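Local coordinates for protein tyrosine--tRNA ligase (PDB 2CYB) that binds tyrosine and probably attaches it to tRNA(Tyr) in an ATP-dependent reaction through a tyrosyl-adenylate intermediate, at residues A255-V268 and G276-E288. Sequence-based numbering, arbitrary orientation.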
loop_
_atom_site.group_PDB
_atom_site.type_symbol
_atom_site.label_atom_id
_atom_site.label_comp_id
_atom_site.label_asym_id
_atom_site.label_seq_id
_atom_site.Cartn_x
_atom_site.Cartn_y
_atom_site.Cartn_z
ATOM N N ALA A 255 6.638 33.218 -21.796
ATOM C CA ALA A 255 6.338 33.588 -23.173
ATOM C C ALA A 255 6.192 32.323 -24.022
ATOM O O ALA A 255 5.240 32.181 -24.791
ATOM C CB ALA A 255 7.455 34.458 -23.737
ATOM N N LYS A 256 7.141 31.408 -23.868
ATOM C CA LYS A 256 7.151 30.166 -24.628
ATOM C C LYS A 256 5.993 29.206 -24.357
ATOM O O LYS A 256 5.347 28.727 -25.292
ATOM C CB LYS A 256 8.472 29.424 -24.396
ATOM C CG LYS A 256 8.636 28.155 -25.235
ATOM C CD LYS A 256 9.930 27.425 -24.889
ATOM C CE LYS A 256 10.104 26.155 -25.712
ATOM N NZ LYS A 256 10.174 26.443 -27.176
ATOM N N TYR A 257 5.718 28.941 -23.083
ATOM C CA TYR A 257 4.680 27.981 -22.713
ATOM C C TYR A 257 3.254 28.480 -22.533
ATOM O O TYR A 257 2.304 27.722 -22.744
ATOM C CB TYR A 257 5.122 27.244 -21.446
ATOM C CG TYR A 257 6.418 26.492 -21.632
ATOM C CD1 TYR A 257 6.487 25.388 -22.486
ATOM C CD2 TYR A 257 7.590 26.917 -21.012
ATOM C CE1 TYR A 257 7.690 24.734 -22.723
ATOM C CE2 TYR A 257 8.797 26.272 -21.239
ATOM C CZ TYR A 257 8.842 25.181 -22.101
ATOM O OH TYR A 257 10.037 24.565 -22.359
ATOM N N HIS A 258 3.082 29.742 -22.162
ATOM C CA HIS A 258 1.729 30.244 -21.944
ATOM C C HIS A 258 1.220 31.298 -22.918
ATOM O O HIS A 258 0.118 31.180 -23.453
ATOM C CB HIS A 258 1.600 30.793 -20.513
ATOM C CG HIS A 258 2.036 29.827 -19.454
ATOM N ND1 HIS A 258 3.336 29.753 -19.002
ATOM C CD2 HIS A 258 1.354 28.859 -18.796
ATOM C CE1 HIS A 258 3.437 28.780 -18.112
ATOM N NE2 HIS A 258 2.249 28.222 -17.970
ATOM N N ILE A 259 2.017 32.332 -23.150
ATOM C CA ILE A 259 1.577 33.417 -24.013
ATOM C C ILE A 259 1.498 33.105 -25.503
ATOM O O ILE A 259 0.432 33.242 -26.104
ATOM C CB ILE A 259 2.452 34.662 -23.784
ATOM C CG1 ILE A 259 2.460 34.999 -22.283
ATOM C CG2 ILE A 259 1.890 35.846 -24.572
ATOM C CD1 ILE A 259 3.521 36.012 -21.872
ATOM N N LEU A 260 2.607 32.693 -26.107
ATOM C CA LEU A 260 2.587 32.394 -27.536
ATOM C C LEU A 260 1.575 31.307 -27.918
ATOM O O LEU A 260 0.853 31.452 -28.906
ATOM C CB LEU A 260 3.994 32.031 -28.018
ATOM C CG LEU A 260 4.889 33.270 -28.146
ATOM C CD1 LEU A 260 6.339 32.857 -28.283
ATOM C CD2 LEU A 260 4.434 34.103 -29.346
ATOM N N PRO A 261 1.503 30.209 -27.145
ATOM C CA PRO A 261 0.534 29.160 -27.494
ATOM C C PRO A 261 -0.908 29.648 -27.417
ATOM O O PRO A 261 -1.765 29.201 -28.175
ATOM C CB PRO A 261 0.826 28.069 -26.466
ATOM C CG PRO A 261 2.315 28.185 -26.295
ATOM C CD PRO A 261 2.495 29.700 -26.178
ATOM N N ARG A 262 -1.172 30.576 -26.505
ATOM C CA ARG A 262 -2.518 31.093 -26.330
ATOM C C ARG A 262 -2.858 32.306 -27.182
ATOM O O ARG A 262 -3.984 32.429 -27.660
ATOM C CB ARG A 262 -2.759 31.413 -24.853
ATOM C CG ARG A 262 -2.891 30.167 -24.007
ATOM C CD ARG A 262 -2.871 30.456 -22.523
ATOM N NE ARG A 262 -3.303 29.280 -21.776
ATOM C CZ ARG A 262 -4.528 28.766 -21.852
ATOM N NH1 ARG A 262 -5.439 29.328 -22.638
ATOM N NH2 ARG A 262 -4.841 27.684 -21.152
ATOM N N PHE A 263 -1.894 33.199 -27.385
ATOM C CA PHE A 263 -2.162 34.397 -28.176
ATOM C C PHE A 263 -1.717 34.362 -29.631
ATOM O O PHE A 263 -2.251 35.102 -30.456
ATOM C CB PHE A 263 -1.553 35.627 -27.505
ATOM C CG PHE A 263 -2.190 35.977 -26.191
ATOM C CD1 PHE A 263 -1.757 35.379 -25.010
ATOM C CD2 PHE A 263 -3.234 36.895 -26.136
ATOM C CE1 PHE A 263 -2.356 35.692 -23.788
ATOM C CE2 PHE A 263 -3.842 37.216 -24.914
ATOM C CZ PHE A 263 -3.399 36.610 -23.741
ATOM N N GLY A 264 -0.738 33.525 -29.948
ATOM C CA GLY A 264 -0.272 33.445 -31.323
ATOM C C GLY A 264 0.930 34.330 -31.592
ATOM O O GLY A 264 1.809 33.995 -32.389
ATOM N N LYS A 265 0.968 35.470 -30.916
ATOM C CA LYS A 265 2.063 36.414 -31.064
ATOM C C LYS A 265 2.070 37.296 -29.830
ATOM O O LYS A 265 1.081 37.359 -29.101
ATOM C CB LYS A 265 1.860 37.282 -32.311
ATOM C CG LYS A 265 0.591 38.127 -32.286
ATOM C CD LYS A 265 -0.663 37.260 -32.239
ATOM C CE LYS A 265 -1.937 38.096 -32.192
ATOM N NZ LYS A 265 -2.137 38.913 -33.422
ATOM N N ILE A 266 3.183 37.973 -29.590
ATOM C CA ILE A 266 3.260 38.861 -28.441
ATOM C C ILE A 266 3.863 40.195 -28.860
ATOM O O ILE A 266 4.947 40.250 -29.448
ATOM C CB ILE A 266 4.089 38.235 -27.302
ATOM C CG1 ILE A 266 4.182 39.216 -26.129
ATOM C CG2 ILE A 266 5.468 37.843 -27.814
ATOM C CD1 ILE A 266 4.885 38.644 -24.907
ATOM N N VAL A 267 3.130 41.265 -28.582
ATOM C CA VAL A 267 3.584 42.603 -28.907
ATOM C C VAL A 267 4.344 43.147 -27.703
ATOM O O VAL A 267 3.829 43.169 -26.585
ATOM C CB VAL A 267 2.391 43.533 -29.214
ATOM C CG1 VAL A 267 2.880 44.951 -29.463
ATOM C CG2 VAL A 267 1.631 43.020 -30.424
ATOM N N VAL A 268 5.578 43.568 -27.933
ATOM C CA VAL A 268 6.398 44.124 -26.873
ATOM C C VAL A 268 6.505 45.624 -27.115
ATOM O O VAL A 268 7.294 46.074 -27.947
ATOM C CB VAL A 268 7.801 43.501 -26.884
ATOM C CG1 VAL A 268 8.656 44.103 -25.788
ATOM C CG2 VAL A 268 7.690 41.995 -26.705
ATOM N N GLY A 276 11.402 50.775 -30.217
ATOM C CA GLY A 276 10.008 50.926 -30.592
ATOM C C GLY A 276 9.257 49.613 -30.454
ATOM O O GLY A 276 9.863 48.565 -30.241
ATOM N N ASP A 277 7.937 49.661 -30.578
ATOM C CA ASP A 277 7.127 48.459 -30.455
ATOM C C ASP A 277 7.565 47.405 -31.462
ATOM O O ASP A 277 7.840 47.707 -32.624
ATOM C CB ASP A 277 5.643 48.788 -30.658
ATOM C CG ASP A 277 5.147 49.846 -29.693
ATOM O OD1 ASP A 277 5.852 50.123 -28.696
ATOM O OD2 ASP A 277 4.051 50.397 -29.921
ATOM N N VAL A 278 7.649 46.164 -31.003
ATOM C CA VAL A 278 8.041 45.062 -31.864
ATOM C C VAL A 278 7.091 43.909 -31.588
ATOM O O VAL A 278 6.618 43.741 -30.462
ATOM C CB VAL A 278 9.495 44.623 -31.583
ATOM C CG1 VAL A 278 9.653 44.235 -30.115
ATOM C CG2 VAL A 278 9.872 43.468 -32.494
ATOM N N GLU A 279 6.800 43.128 -32.622
ATOM C CA GLU A 279 5.902 41.992 -32.480
ATOM C C GLU A 279 6.625 40.698 -32.831
ATOM O O GLU A 279 7.393 40.640 -33.798
ATOM C CB GLU A 279 4.682 42.169 -33.388
ATOM C CG GLU A 279 3.637 41.072 -33.259
ATOM C CD GLU A 279 2.462 41.275 -34.203
ATOM O OE1 GLU A 279 2.681 41.264 -35.434
ATOM O OE2 GLU A 279 1.323 41.445 -33.718
ATOM N N TYR A 280 6.392 39.662 -32.035
ATOM C CA TYR A 280 7.013 38.373 -32.288
ATOM C C TYR A 280 5.933 37.347 -32.575
ATOM O O TYR A 280 5.016 37.155 -31.773
ATOM C CB TYR A 280 7.858 37.939 -31.094
ATOM C CG TYR A 280 9.010 38.877 -30.826
ATOM C CD1 TYR A 280 8.909 39.880 -29.861
ATOM C CD2 TYR A 280 10.198 38.770 -31.549
ATOM C CE1 TYR A 280 9.963 40.759 -29.621
ATOM C CE2 TYR A 280 11.261 39.642 -31.318
ATOM C CZ TYR A 280 11.135 40.634 -30.352
ATOM O OH TYR A 280 12.176 41.500 -30.120
ATOM N N ALA A 281 6.047 36.700 -33.730
ATOM C CA ALA A 281 5.075 35.702 -34.151
ATOM C C ALA A 281 5.472 34.290 -33.743
ATOM O O ALA A 281 4.696 33.352 -33.911
ATOM C CB ALA A 281 4.884 35.777 -35.665
ATOM N N SER A 282 6.682 34.131 -33.222
ATOM C CA SER A 282 7.141 32.817 -32.791
ATOM C C SER A 282 8.131 32.991 -31.654
ATOM O O SER A 282 8.731 34.054 -31.503
ATOM C CB SER A 282 7.817 32.071 -33.943
ATOM O OG SER A 282 9.098 32.614 -34.206
ATOM N N PHE A 283 8.307 31.947 -30.856
ATOM C CA PHE A 283 9.230 32.027 -29.740
ATOM C C PHE A 283 10.662 32.075 -30.228
ATOM O O PHE A 283 11.501 32.752 -29.642
ATOM C CB PHE A 283 9.056 30.834 -28.791
ATOM C CG PHE A 283 10.054 30.821 -27.674
ATOM C CD1 PHE A 283 11.186 30.022 -27.745
ATOM C CD2 PHE A 283 9.900 31.671 -26.584
ATOM C CE1 PHE A 283 12.158 30.071 -26.748
ATOM C CE2 PHE A 283 10.869 31.725 -25.583
ATOM C CZ PHE A 283 11.999 30.923 -25.668
ATOM N N GLU A 284 10.949 31.356 -31.307
ATOM C CA GLU A 284 12.306 31.350 -31.827
ATOM C C GLU A 284 12.737 32.759 -32.239
ATOM O O GLU A 284 13.901 33.119 -32.095
ATOM C CB GLU A 284 12.419 30.392 -33.014
ATOM C CG GLU A 284 13.854 30.006 -33.344
ATOM C CD GLU A 284 14.624 29.513 -32.123
ATOM O OE1 GLU A 284 14.955 30.343 -31.250
ATOM O OE2 GLU A 284 14.893 28.295 -32.034
ATOM N N GLU A 285 11.796 33.553 -32.741
ATOM C CA GLU A 285 12.094 34.927 -33.151
ATOM C C GLU A 285 12.394 35.761 -31.904
ATOM O O GLU A 285 13.347 36.539 -31.869
ATOM C CB GLU A 285 10.896 35.544 -33.883
ATOM C CG GLU A 285 10.563 34.909 -35.225
ATOM C CD GLU A 285 9.282 35.462 -35.829
ATOM O OE1 GLU A 285 8.899 35.010 -36.929
ATOM O OE2 GLU A 285 8.656 36.349 -35.206
ATOM N N LEU A 286 11.560 35.586 -30.885
ATOM C CA LEU A 286 11.710 36.301 -29.624
ATOM C C LEU A 286 13.031 35.900 -28.983
ATOM O O LEU A 286 13.837 36.753 -28.618
ATOM C CB LEU A 286 10.534 35.958 -28.700
ATOM C CG LEU A 286 10.354 36.694 -27.369
ATOM C CD1 LEU A 286 9.031 36.281 -26.745
ATOM C CD2 LEU A 286 11.492 36.378 -26.426
ATOM N N ALA A 287 13.262 34.597 -28.864
ATOM C CA ALA A 287 14.494 34.103 -28.261
ATOM C C ALA A 287 15.717 34.614 -29.007
ATOM O O ALA A 287 16.716 34.996 -28.396
ATOM C CB ALA A 287 14.496 32.575 -28.242
ATOM N N GLU A 288 15.634 34.616 -30.333
ATOM C CA GLU A 288 16.738 35.081 -31.162
ATOM C C GLU A 288 17.094 36.527 -30.820
ATOM O O GLU A 288 18.267 36.865 -30.667
ATOM C CB GLU A 288 16.363 34.973 -32.642
ATOM C CG GLU A 288 17.387 34.230 -33.496
ATOM C CD GLU A 288 17.454 32.740 -33.186
ATOM O OE1 GLU A 288 17.763 32.379 -32.030
ATOM O OE2 GLU A 288 17.197 31.928 -34.103
#
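In both Phe283 and Lys256 CG is anti to the backbone N (chi1 176° and -175°), which lays the lysine chain across the ring. The two side chains cross at about a right angle. Lys256 CB lies over one face, 3.7 Å from the centroid of the Phe283 ring, as a CH-pi contact. CG and CD continue across the same ring before the chain bends at its last torsion. Leu260 comes to the ring near its edge. Leu260 CD1 packs 3.4 Å from Phe283 CB, against the first residue of helix 283-292. One turn further on, Leu286 CD1 touches Ala255 CB at 3.9 Å. The same methyl also meets Ile266 CG2. Leu252 also touches Phe283 and Leu286.

Gly264 is the first residue to leave helical angles, with a positive phi. After Lys265 the chain enters strand 266-268. Four backbone hydrogen bonds tie it to strand 278-280, two each in the pairs Ile266-Tyr280 and Val268-Val278. The bond from Val268 N to Val278 O is 2.7 Å long and nearly straight. Val267 and Glu279 form the non-hydrogen-bonded pair between them. On the side of Ile266, Val268 and Val278, the Tyr280 ring takes Val268 CG2 at its edge, 3.9 Å from Tyr280 CE1. Leu286 CG lies over one face of that ring, and the hydroxyl bonds to Asp289. On the other side, Val267 CG2 meets Glu279 OE2. Lys265 NZ is 4.3 Å from Glu279 OE2, too far for a salt bridge.

Ser282 N-caps the second helix, with its OG accepting from Glu285 N. Glu285 OE2 in turn takes Ala281 N. Val267 N bonds to Tyr307 OH of helix 297-319. A two-stranded antiparallel beta hairpin thus connects helices 250-263 and 283-292, which pack together away from the tyrosine pocket.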